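Local coordinates for protein SCO1 homolog 1, mitochondrial (Arabidopsis thaliana, PDB 6N5U) that binds copper(I) through its thioredoxin-fold domain and is thought to act in copper homeostasis, mitochondrial redox signalling or insertion of copper into cytochrome c oxidase, at residues A55-I60 with V66-V71; D48-L53 with K90-K95; P12-L15 with K21-T24; F72-V75 with R79-V82. One frame throughout, in Å; residues are numbered along the deposited sequence.

Contact 1. Residues A55-I60 with V66-V71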
loop_
_atom_site.group_PDB
_atom_site.type_symbol
_atom_site.label_atom_id
_atom_site.label_comp_id
_atom_site.label_asym_id
_atom_site.label_seq_id
_atom_site.Cartn_x
_atom_site.Cartn_y
_atom_site.Cartn_z
ATOM N N ALA A 55 7.054 9.017 -5.901
ATOM C CA ALA A 55 7.875 9.495 -7.015
ATOM C C ALA A 55 7.729 8.577 -8.215
ATOM O O ALA A 55 7.782 9.063 -9.349
ATOM C CB ALA A 55 9.329 9.607 -6.597
ATOM N N ALA A 56 7.508 7.252 -7.967
ATOM C CA ALA A 56 7.291 6.247 -9.020
ATOM C C ALA A 56 5.945 6.520 -9.730
ATOM O O ALA A 56 5.922 6.555 -10.964
ATOM C CB ALA A 56 7.331 4.845 -8.451
ATOM N N ILE A 57 4.866 6.827 -8.950
ATOM C CA ILE A 57 3.520 7.176 -9.448
ATOM C C ILE A 57 3.592 8.283 -10.489
ATOM O O ILE A 57 3.038 8.120 -11.587
ATOM C CB ILE A 57 2.514 7.483 -8.283
ATOM C CG1 ILE A 57 2.195 6.215 -7.446
ATOM C CG2 ILE A 57 1.216 8.169 -8.757
ATOM C CD1 ILE A 57 1.755 4.914 -8.217
ATOM N N ASP A 58 4.348 9.359 -10.169
ATOM C CA ASP A 58 4.577 10.518 -11.045
ATOM C C ASP A 58 5.416 10.190 -12.274
ATOM O O ASP A 58 5.117 10.686 -13.356
ATOM C CB ASP A 58 5.214 11.676 -10.253
ATOM C CG ASP A 58 4.317 12.274 -9.173
ATOM O OD1 ASP A 58 3.095 11.963 -9.170
ATOM O OD2 ASP A 58 4.832 13.060 -8.334
ATOM N N LYS A 59 6.468 9.377 -12.113
ATOM C CA LYS A 59 7.339 8.985 -13.222
ATOM C C LYS A 59 6.595 8.111 -14.234
ATOM O O LYS A 59 6.680 8.373 -15.433
ATOM C CB LYS A 59 8.586 8.284 -12.701
ATOM C CG LYS A 59 9.602 9.221 -12.098
ATOM C CD LYS A 59 11.005 8.770 -12.470
ATOM C CE LYS A 59 12.055 9.595 -11.799
ATOM N NZ LYS A 59 11.866 11.056 -12.044
ATOM N N ILE A 60 5.841 7.106 -13.751
ATOM C CA ILE A 60 4.983 6.222 -14.546
ATOM C C ILE A 60 4.079 7.099 -15.431
ATOM O O ILE A 60 4.058 6.898 -16.650
ATOM C CB ILE A 60 4.120 5.344 -13.603
ATOM C CG1 ILE A 60 4.949 4.240 -12.900
ATOM C CG2 ILE A 60 2.908 4.770 -14.338
ATOM C CD1 ILE A 60 4.278 3.676 -11.587
ATOM N N VAL A 66 -0.288 6.735 -17.909
ATOM C CA VAL A 66 -1.197 5.960 -17.042
ATOM C C VAL A 66 -1.201 6.454 -15.589
ATOM O O VAL A 66 -0.144 6.547 -14.957
ATOM C CB VAL A 66 -0.925 4.418 -17.120
ATOM C CG1 VAL A 66 -1.826 3.625 -16.169
ATOM C CG2 VAL A 66 -1.057 3.891 -18.550
ATOM N N ASP A 67 -2.402 6.715 -15.048
ATOM C CA ASP A 67 -2.580 7.080 -13.643
ATOM C C ASP A 67 -2.621 5.783 -12.823
ATOM O O ASP A 67 -3.498 4.930 -13.022
ATOM C CB ASP A 67 -3.862 7.909 -13.435
ATOM C CG ASP A 67 -3.718 9.350 -13.865
ATOM O OD1 ASP A 67 -2.975 10.098 -13.190
ATOM O OD2 ASP A 67 -4.346 9.733 -14.884
ATOM N N VAL A 68 -1.615 5.601 -11.967
ATOM C CA VAL A 68 -1.529 4.435 -11.096
ATOM C C VAL A 68 -1.848 4.926 -9.690
ATOM O O VAL A 68 -1.324 5.964 -9.274
ATOM C CB VAL A 68 -0.182 3.682 -11.203
ATOM C CG1 VAL A 68 -0.182 2.452 -10.313
ATOM C CG2 VAL A 68 0.100 3.277 -12.645
ATOM N N VAL A 69 -2.759 4.222 -8.980
ATOM C CA VAL A 69 -3.193 4.631 -7.649
ATOM C C VAL A 69 -2.375 3.956 -6.567
ATOM O O VAL A 69 -2.454 2.738 -6.431
ATOM C CB VAL A 69 -4.722 4.486 -7.398
ATOM C CG1 VAL A 69 -5.123 5.106 -6.061
ATOM C CG2 VAL A 69 -5.541 5.086 -8.539
ATOM N N PRO A 70 -1.620 4.734 -5.752
ATOM C CA PRO A 70 -0.894 4.113 -4.640
ATOM C C PRO A 70 -1.875 3.873 -3.493
ATOM O O PRO A 70 -2.773 4.704 -3.254
ATOM C CB PRO A 70 0.184 5.150 -4.299
ATOM C CG PRO A 70 -0.390 6.478 -4.726
ATOM C CD PRO A 70 -1.438 6.211 -5.772
ATOM N N VAL A 71 -1.747 2.703 -2.832
ATOM C CA VAL A 71 -2.589 2.325 -1.708
ATOM C C VAL A 71 -1.756 1.883 -0.484
ATOM O O VAL A 71 -1.050 0.870 -0.540
ATOM C CB VAL A 71 -3.664 1.276 -2.109
ATOM C CG1 VAL A 71 -4.443 0.760 -0.885
ATOM C CG2 VAL A 71 -4.614 1.827 -3.172
#
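Apolar side chains make this contact, I57 and I60 on the helix against V68 and P70 on the strand. I57's longer branch serves two partners: CG1 lies over the proline ring, 3.8 Å from P70 CG, and with chi2 at -51° the chain folds back so that I57 CD1 comes to 3.8 Å from V68 CB. One turn on, I60 crosses V68 at about a right angle, I60 CG2 meeting V68 CG2 at 3.6 Å. Both I57 methyls, CG2 and CD1, also come to 3.4 Å from V68 O, and I60 CG2 lies beside V66 O. Cutting I57 back to an alanine is likely to open a gap between helix and strand where CG1 met P70 and CD1 met V68. The short helix and strand segments run nearly antiparallel, at 173°, with axes 8.8 Å apart, as the return leg of a beta-alpha-beta crossover requires. In that unit strand 32-38 leads into helix 45-64 and back to strand 68-74. I34 of the first strand touches both I57 and V68, V69 and V71 bond through their backbones to strand 32-38, and helix 154-167 packs on A56 and I60.

Contact 2. Residues D48-L53 with K90-K95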
loop_
_atom_site.group_PDB
_atom_site.type_symbol
_atom_site.label_atom_id
_atom_site.label_comp_id
_atom_site.label_asym_id
_atom_site.label_seq_id
_atom_site.Cartn_x
_atom_site.Cartn_y
_atom_site.Cartn_z
ATOM N N ASP A 48 10.440 5.673 3.537
ATOM C CA ASP A 48 11.286 5.514 2.349
ATOM C C ASP A 48 10.561 4.872 1.174
ATOM O O ASP A 48 10.644 5.372 0.053
ATOM C CB ASP A 48 12.582 4.742 2.659
ATOM C CG ASP A 48 13.538 5.424 3.615
ATOM O OD1 ASP A 48 13.407 6.655 3.820
ATOM O OD2 ASP A 48 14.416 4.728 4.167
ATOM N N GLU A 49 9.893 3.742 1.430
ATOM C CA GLU A 49 9.135 2.958 0.458
ATOM C C GLU A 49 8.007 3.751 -0.172
ATOM O O GLU A 49 7.805 3.662 -1.386
ATOM C CB GLU A 49 8.601 1.693 1.122
ATOM C CG GLU A 49 9.717 0.741 1.518
ATOM C CD GLU A 49 10.552 0.231 0.363
ATOM O OE1 GLU A 49 10.042 -0.638 -0.380
ATOM O OE2 GLU A 49 11.697 0.712 0.186
ATOM N N LEU A 50 7.302 4.562 0.650
ATOM C CA LEU A 50 6.229 5.418 0.175
ATOM C C LEU A 50 6.764 6.582 -0.611
ATOM O O LEU A 50 6.168 6.931 -1.630
ATOM C CB LEU A 50 5.314 5.888 1.304
ATOM C CG LEU A 50 4.356 4.842 1.884
ATOM C CD1 LEU A 50 3.764 5.352 3.173
ATOM C CD2 LEU A 50 3.257 4.431 0.858
ATOM N N ILE A 51 7.894 7.173 -0.179
ATOM C CA ILE A 51 8.503 8.283 -0.936
ATOM C C ILE A 51 8.836 7.741 -2.348
ATOM O O ILE A 51 8.449 8.375 -3.340
ATOM C CB ILE A 51 9.725 8.958 -0.220
ATOM C CG1 ILE A 51 9.294 9.784 1.000
ATOM C CG2 ILE A 51 10.511 9.841 -1.197
ATOM C CD1 ILE A 51 10.405 10.002 2.057
ATOM N N LYS A 52 9.484 6.535 -2.416
ATOM C CA LYS A 52 9.821 5.788 -3.641
ATOM C C LYS A 52 8.558 5.599 -4.484
ATOM O O LYS A 52 8.555 5.963 -5.649
ATOM C CB LYS A 52 10.395 4.399 -3.286
ATOM C CG LYS A 52 10.994 3.625 -4.473
ATOM C CD LYS A 52 10.845 2.100 -4.383
ATOM C CE LYS A 52 11.490 1.458 -3.175
ATOM N NZ LYS A 52 11.313 -0.018 -3.203
ATOM N N LEU A 53 7.472 5.085 -3.868
ATOM C CA LEU A 53 6.185 4.864 -4.519
ATOM C C LEU A 53 5.553 6.147 -5.080
ATOM O O LEU A 53 5.111 6.136 -6.222
ATOM C CB LEU A 53 5.219 4.124 -3.577
ATOM C CG LEU A 53 3.843 3.765 -4.136
ATOM C CD1 LEU A 53 3.958 2.957 -5.447
ATOM C CD2 LEU A 53 3.001 3.037 -3.074
ATOM N N LYS A 90 -1.523 11.900 3.341
ATOM C CA LYS A 90 -1.519 13.220 2.705
ATOM C C LYS A 90 -0.110 13.810 2.545
ATOM O O LYS A 90 0.097 14.667 1.674
ATOM C CB LYS A 90 -2.418 14.191 3.494
ATOM C CG LYS A 90 -3.917 14.079 3.200
ATOM C CD LYS A 90 -4.348 14.341 1.746
ATOM C CE LYS A 90 -5.853 14.352 1.616
ATOM N NZ LYS A 90 -6.440 15.659 2.038
ATOM N N GLU A 91 0.851 13.346 3.387
ATOM C CA GLU A 91 2.255 13.799 3.435
ATOM C C GLU A 91 3.118 13.349 2.261
ATOM O O GLU A 91 4.102 14.018 1.953
ATOM C CB GLU A 91 2.944 13.300 4.724
ATOM C CG GLU A 91 2.371 13.790 6.050
ATOM C CD GLU A 91 3.030 13.204 7.288
ATOM O OE1 GLU A 91 4.053 12.493 7.149
ATOM O OE2 GLU A 91 2.521 13.460 8.403
ATOM N N PHE A 92 2.795 12.184 1.653
ATOM C CA PHE A 92 3.586 11.540 0.588
ATOM C C PHE A 92 3.214 11.895 -0.831
ATOM O O PHE A 92 4.102 12.080 -1.677
ATOM C CB PHE A 92 3.537 10.020 0.740
ATOM C CG PHE A 92 4.043 9.537 2.072
ATOM C CD1 PHE A 92 5.397 9.304 2.274
ATOM C CD2 PHE A 92 3.169 9.340 3.139
ATOM C CE1 PHE A 92 5.863 8.842 3.499
ATOM C CE2 PHE A 92 3.641 8.909 4.375
ATOM C CZ PHE A 92 4.983 8.661 4.546
ATOM N N HIS A 93 1.906 11.892 -1.111
ATOM C CA HIS A 93 1.351 12.136 -2.430
ATOM C C HIS A 93 -0.115 12.487 -2.269
ATOM O O HIS A 93 -0.802 11.870 -1.450
ATOM C CB HIS A 93 1.484 10.866 -3.283
ATOM C CG HIS A 93 1.382 11.099 -4.759
ATOM N ND1 HIS A 93 0.156 11.279 -5.372
ATOM C CD2 HIS A 93 2.349 11.115 -5.705
ATOM C CE1 HIS A 93 0.417 11.427 -6.654
ATOM N NE2 HIS A 93 1.720 11.314 -6.902
ATOM N N PRO A 94 -0.647 13.455 -3.046
ATOM C CA PRO A 94 -2.077 13.768 -2.905
ATOM C C PRO A 94 -3.014 12.644 -3.376
ATOM O O PRO A 94 -4.193 12.670 -3.027
ATOM C CB PRO A 94 -2.255 15.074 -3.703
ATOM C CG PRO A 94 -1.093 15.185 -4.564
ATOM C CD PRO A 94 0.007 14.324 -4.051
ATOM N N LYS A 95 -2.500 11.644 -4.122
ATOM C CA LYS A 95 -3.344 10.590 -4.659
ATOM C C LYS A 95 -3.164 9.267 -3.931
ATOM O O LYS A 95 -3.675 8.244 -4.391
ATOM C CB LYS A 95 -3.169 10.475 -6.191
ATOM C CG LYS A 95 -3.912 11.608 -6.929
ATOM C CD LYS A 95 -3.508 11.735 -8.371
ATOM C CE LYS A 95 -4.314 12.765 -9.124
ATOM N NZ LYS A 95 -3.994 12.738 -10.581
#
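I51 and F92 bring the two backbones closest, CA to CA 6.1 Å, where a helix of regular geometry faces a loop whose residues 90-92 keep helical torsions without the regular bonds. F92 carries the loop's side of the contact. Its ring presents a face to L50, and the two side chains cross at about a right angle. L50 CD1 sits 3.8 Å from the ring centroid and 15° off the normal, a CH-pi contact, while L50 CB covers another part of the ring, 3.6 Å from F92 CD1. Having CG anti to its carbonyl carbon (chi1 -74°), L50 can lay both CB and a methyl on the ring. I51 adds a looser touch, its CG1 4.1 Å from F92 CD1. In this thioredoxin fold, helix 45-64 starts beside the copper site and L50 lies on its first turns, its side chain about 5 Å from that of C46, a copper ligand. Y88 meets the F92 ring edge-to-face, and L50 also packs on Y36 and F72 of the central sheet. The loop beyond F92 is braced by H93: its ND1 accepts K95 N at 3.0 Å, the donor lying in the ring plane, and its NE2 is hydrogen-bonded to D58, further along helix 45-64.

Contact 3. Residues P12-L15 with K21-T24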
loop_
_atom_site.group_PDB
_atom_site.type_symbol
_atom_site.label_atom_id
_atom_site.label_comp_id
_atom_site.label_asym_id
_atom_site.label_seq_id
_atom_site.Cartn_x
_atom_site.Cartn_y
_atom_site.Cartn_z
ATOM N N PRO A 12 -11.024 -10.754 -1.735
ATOM C CA PRO A 12 -11.920 -9.795 -1.055
ATOM C C PRO A 12 -11.511 -9.300 0.329
ATOM O O PRO A 12 -10.953 -10.042 1.146
ATOM C CB PRO A 12 -13.246 -10.553 -0.974
ATOM C CG PRO A 12 -13.203 -11.494 -2.125
ATOM C CD PRO A 12 -11.778 -11.922 -2.237
ATOM N N PHE A 13 -11.818 -8.028 0.580
ATOM C CA PHE A 13 -11.585 -7.357 1.852
ATOM C C PHE A 13 -12.691 -6.338 2.099
ATOM O O PHE A 13 -13.341 -5.902 1.150
ATOM C CB PHE A 13 -10.202 -6.672 1.883
ATOM C CG PHE A 13 -9.946 -5.585 0.862
ATOM C CD1 PHE A 13 -10.416 -4.291 1.065
ATOM C CD2 PHE A 13 -9.168 -5.835 -0.264
ATOM C CE1 PHE A 13 -10.167 -3.286 0.131
ATOM C CE2 PHE A 13 -8.899 -4.819 -1.189
ATOM C CZ PHE A 13 -9.402 -3.551 -0.983
ATOM N N SER A 14 -12.901 -5.965 3.371
ATOM C CA SER A 14 -13.833 -4.922 3.769
ATOM C C SER A 14 -13.058 -4.061 4.752
ATOM O O SER A 14 -12.853 -4.456 5.897
ATOM C CB SER A 14 -15.107 -5.493 4.384
ATOM O OG SER A 14 -16.117 -4.495 4.418
ATOM N N LEU A 15 -12.532 -2.936 4.265
ATOM C CA LEU A 15 -11.704 -2.027 5.052
ATOM C C LEU A 15 -12.335 -0.631 5.129
ATOM O O LEU A 15 -13.377 -0.394 4.513
ATOM C CB LEU A 15 -10.270 -1.968 4.452
ATOM C CG LEU A 15 -9.429 -3.259 4.526
ATOM C CD1 LEU A 15 -8.203 -3.161 3.674
ATOM C CD2 LEU A 15 -8.996 -3.556 5.933
ATOM N N LYS A 21 -14.981 6.314 4.808
ATOM C CA LYS A 21 -15.869 5.464 4.012
ATOM C C LYS A 21 -15.449 3.998 4.096
ATOM O O LYS A 21 -14.253 3.706 4.095
ATOM C CB LYS A 21 -15.850 5.897 2.531
ATOM C CG LYS A 21 -17.038 5.382 1.706
ATOM C CD LYS A 21 -16.839 5.523 0.194
ATOM C CE LYS A 21 -18.135 5.518 -0.590
ATOM N NZ LYS A 21 -18.641 4.145 -0.856
ATOM N N ARG A 22 -16.430 3.072 4.136
ATOM C CA ARG A 22 -16.132 1.644 4.102
ATOM C C ARG A 22 -15.952 1.261 2.635
ATOM O O ARG A 22 -16.757 1.640 1.777
ATOM C CB ARG A 22 -17.213 0.783 4.773
ATOM C CG ARG A 22 -16.823 -0.702 4.813
ATOM C CD ARG A 22 -17.750 -1.571 5.644
ATOM N NE ARG A 22 -17.700 -1.237 7.068
ATOM C CZ ARG A 22 -16.776 -1.678 7.916
ATOM N NH1 ARG A 22 -15.806 -2.483 7.494
ATOM N NH2 ARG A 22 -16.814 -1.318 9.193
ATOM N N VAL A 23 -14.868 0.546 2.347
ATOM C CA VAL A 23 -14.528 0.125 0.991
ATOM C C VAL A 23 -14.288 -1.394 0.894
ATOM O O VAL A 23 -14.076 -2.067 1.906
ATOM C CB VAL A 23 -13.313 0.923 0.424
ATOM C CG1 VAL A 23 -13.629 2.408 0.259
ATOM C CG2 VAL A 23 -12.071 0.716 1.278
ATOM N N THR A 24 -14.329 -1.910 -0.344
ATOM C CA THR A 24 -13.990 -3.277 -0.716
ATOM C C THR A 24 -13.001 -3.165 -1.884
ATOM O O THR A 24 -12.648 -2.052 -2.285
ATOM C CB THR A 24 -15.234 -4.154 -1.028
ATOM O OG1 THR A 24 -15.961 -3.632 -2.138
ATOM C CG2 THR A 24 -16.142 -4.344 0.166
#
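L15 and V23 face each other as an antiparallel hydrogen-bonded pair. V23 N gives a nearly straight bond to L15 O, 2.8 Å at 170°, and L15 N returns a more bent one to V23 O, 3.0 Å at 147°. Weaker CA-H...O contacts border the pair: T24 CA approaches F13 O at 3.3 Å, and S14 CA approaches V23 O at 3.4 Å. F13 comes in beside the end of the other strand. Its CG stands between the backbone N and the carbonyl carbon (chi1 61°), which swings the ring across so that F13 CE1 reaches 3.5 Å from T24 C. T24 answers on the other side of the chain, its CG2 methyl 3.4 Å from F13 O. These strands form the beta hairpin 14-17/22-24 at one end of the sheet, with 22-24 outermost within the chain. R22 lies alongside S14, R22 CD 3.6 Å from S14 OG; bent at chi3, it turns its guanidinium so that S14 O lies at the edge, in plane, while R22 NH1 is held by a salt bridge to E105. On the inner side, F13, L15 and V23 all pack on L99 of strand 97-100, and V109 of helix 103-112 touches both F13 and L15.

Contact 4. Residues F72-V75 with R79-V82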
loop_
_atom_site.group_PDB
_atom_site.type_symbol
_atom_site.label_atom_id
_atom_site.label_comp_id
_atom_site.label_asym_id
_atom_site.label_seq_id
_atom_site.Cartn_x
_atom_site.Cartn_y
_atom_site.Cartn_z
ATOM N N PHE A 72 -1.886 2.614 0.629
ATOM C CA PHE A 72 -1.254 2.249 1.895
ATOM C C PHE A 72 -2.257 1.430 2.745
ATOM O O PHE A 72 -3.332 1.945 3.048
ATOM C CB PHE A 72 -0.849 3.517 2.649
ATOM C CG PHE A 72 -0.445 3.339 4.090
ATOM C CD1 PHE A 72 0.850 2.967 4.423
ATOM C CD2 PHE A 72 -1.336 3.617 5.119
ATOM C CE1 PHE A 72 1.232 2.838 5.766
ATOM C CE2 PHE A 72 -0.955 3.476 6.460
ATOM C CZ PHE A 72 0.321 3.080 6.774
ATOM N N ILE A 73 -1.922 0.165 3.108
ATOM C CA ILE A 73 -2.778 -0.665 3.978
ATOM C C ILE A 73 -2.043 -0.843 5.298
ATOM O O ILE A 73 -0.890 -1.265 5.302
ATOM C CB ILE A 73 -3.167 -1.995 3.326
ATOM C CG1 ILE A 73 -3.827 -1.765 1.949
ATOM C CG2 ILE A 73 -4.061 -2.833 4.287
ATOM C CD1 ILE A 73 -4.217 -3.077 1.162
ATOM N N SER A 74 -2.667 -0.459 6.393
ATOM C CA SER A 74 -2.059 -0.507 7.720
ATOM C C SER A 74 -2.022 -1.874 8.356
ATOM O O SER A 74 -3.048 -2.562 8.403
ATOM C CB SER A 74 -2.760 0.461 8.662
ATOM O OG SER A 74 -2.163 0.373 9.946
ATOM N N VAL A 75 -0.842 -2.261 8.884
ATOM C CA VAL A 75 -0.625 -3.508 9.639
ATOM C C VAL A 75 -0.553 -3.174 11.150
ATOM O O VAL A 75 -0.137 -4.015 11.954
ATOM C CB VAL A 75 0.575 -4.365 9.151
ATOM C CG1 VAL A 75 0.354 -4.882 7.729
ATOM C CG2 VAL A 75 1.915 -3.621 9.292
ATOM N N ARG A 79 -3.081 1.653 16.579
ATOM C CA ARG A 79 -2.600 3.037 16.621
ATOM C C ARG A 79 -3.027 3.834 15.398
ATOM O O ARG A 79 -3.297 5.042 15.491
ATOM C CB ARG A 79 -1.066 3.082 16.762
ATOM C CG ARG A 79 -0.569 2.770 18.174
ATOM C CD ARG A 79 0.922 3.015 18.366
ATOM N NE ARG A 79 1.723 2.220 17.435
ATOM C CZ ARG A 79 3.030 2.029 17.544
ATOM N NH1 ARG A 79 3.703 2.557 18.559
ATOM N NH2 ARG A 79 3.674 1.301 16.647
ATOM N N ASP A 80 -3.050 3.163 14.250
ATOM C CA ASP A 80 -3.382 3.755 12.977
ATOM C C ASP A 80 -4.895 3.798 12.744
ATOM O O ASP A 80 -5.468 2.940 12.074
ATOM C CB ASP A 80 -2.630 3.056 11.827
ATOM C CG ASP A 80 -1.094 3.049 11.850
ATOM O OD1 ASP A 80 -0.488 3.592 12.829
ATOM O OD2 ASP A 80 -0.498 2.505 10.896
ATOM N N THR A 81 -5.523 4.852 13.273
ATOM C CA THR A 81 -6.944 5.159 13.110
ATOM C C THR A 81 -7.151 5.862 11.745
ATOM O O THR A 81 -6.169 6.248 11.098
ATOM C CB THR A 81 -7.408 6.097 14.255
ATOM O OG1 THR A 81 -6.737 7.353 14.138
ATOM C CG2 THR A 81 -7.188 5.502 15.641
ATOM N N VAL A 82 -8.427 6.089 11.355
ATOM C CA VAL A 82 -8.792 6.805 10.131
ATOM C C VAL A 82 -8.086 8.164 10.078
ATOM O O VAL A 82 -7.413 8.436 9.084
ATOM C CB VAL A 82 -10.330 6.891 9.914
ATOM C CG1 VAL A 82 -10.699 7.842 8.776
ATOM C CG2 VAL A 82 -10.901 5.504 9.644
#
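The contact lies beside the copper site, where strand 68-74 ends and the chain turns toward helix 82-89: the F72 side chain is about 7 Å from the bound copper(I) ion. S74 and D80 close it with one hydrogen bond, S74 OG donating to D80 OD2 at 2.9 Å. The hydroxyl meets the carboxylate on its anti side, 29° out of its plane. S74 OG stands anti to its backbone N (chi1 179°), reaching across to the loop. In the thioredoxin fold this is the C-terminal end of a central strand, where the copper site lies. D80 OD2 additionally lies near the F72 ring plane, at its edge, 4.2 Å from F72 CZ. D80 is the centre of an inverse gamma turn, and its other oxygen, OD1, is hydrogen-bonded to T40 OG1, so the carboxylate links the strand end to the loop that carries the copper ligand C42. With an alanine here, the S74 hydroxyl would probably lose its acceptor and T40 OG1 its partner, leaving the loop freer to shift. S74 OG in turn accepts D76 N. Next to D80, T81 occupies the N-cap position of helix 82-89, its OG1 capping Q84 N.

Contacts 1 and 2 share helix 45-64 and meet where P70 CD packs 3.3 Å from K95 O; P70 CB also packs 3.7 Å from L53 CD2. Contact 1 continues straight into contact 4 along strand 68-74, though their centres are 21 Å apart. Contacts 2 and 4 are those near the metal: the side chain of L50 lies about 8 Å from the copper(I) ion bound by C42, C46 and H131, and touches that of F72, L50 CD1 to F72 CD1 4.0 Å. Contact 3, in the hairpin at the sheet's end, meets contact 4 through L15 CD1 and I73 CG2, 4.2 Å apart, and lies away from the metal site, as does contact 1.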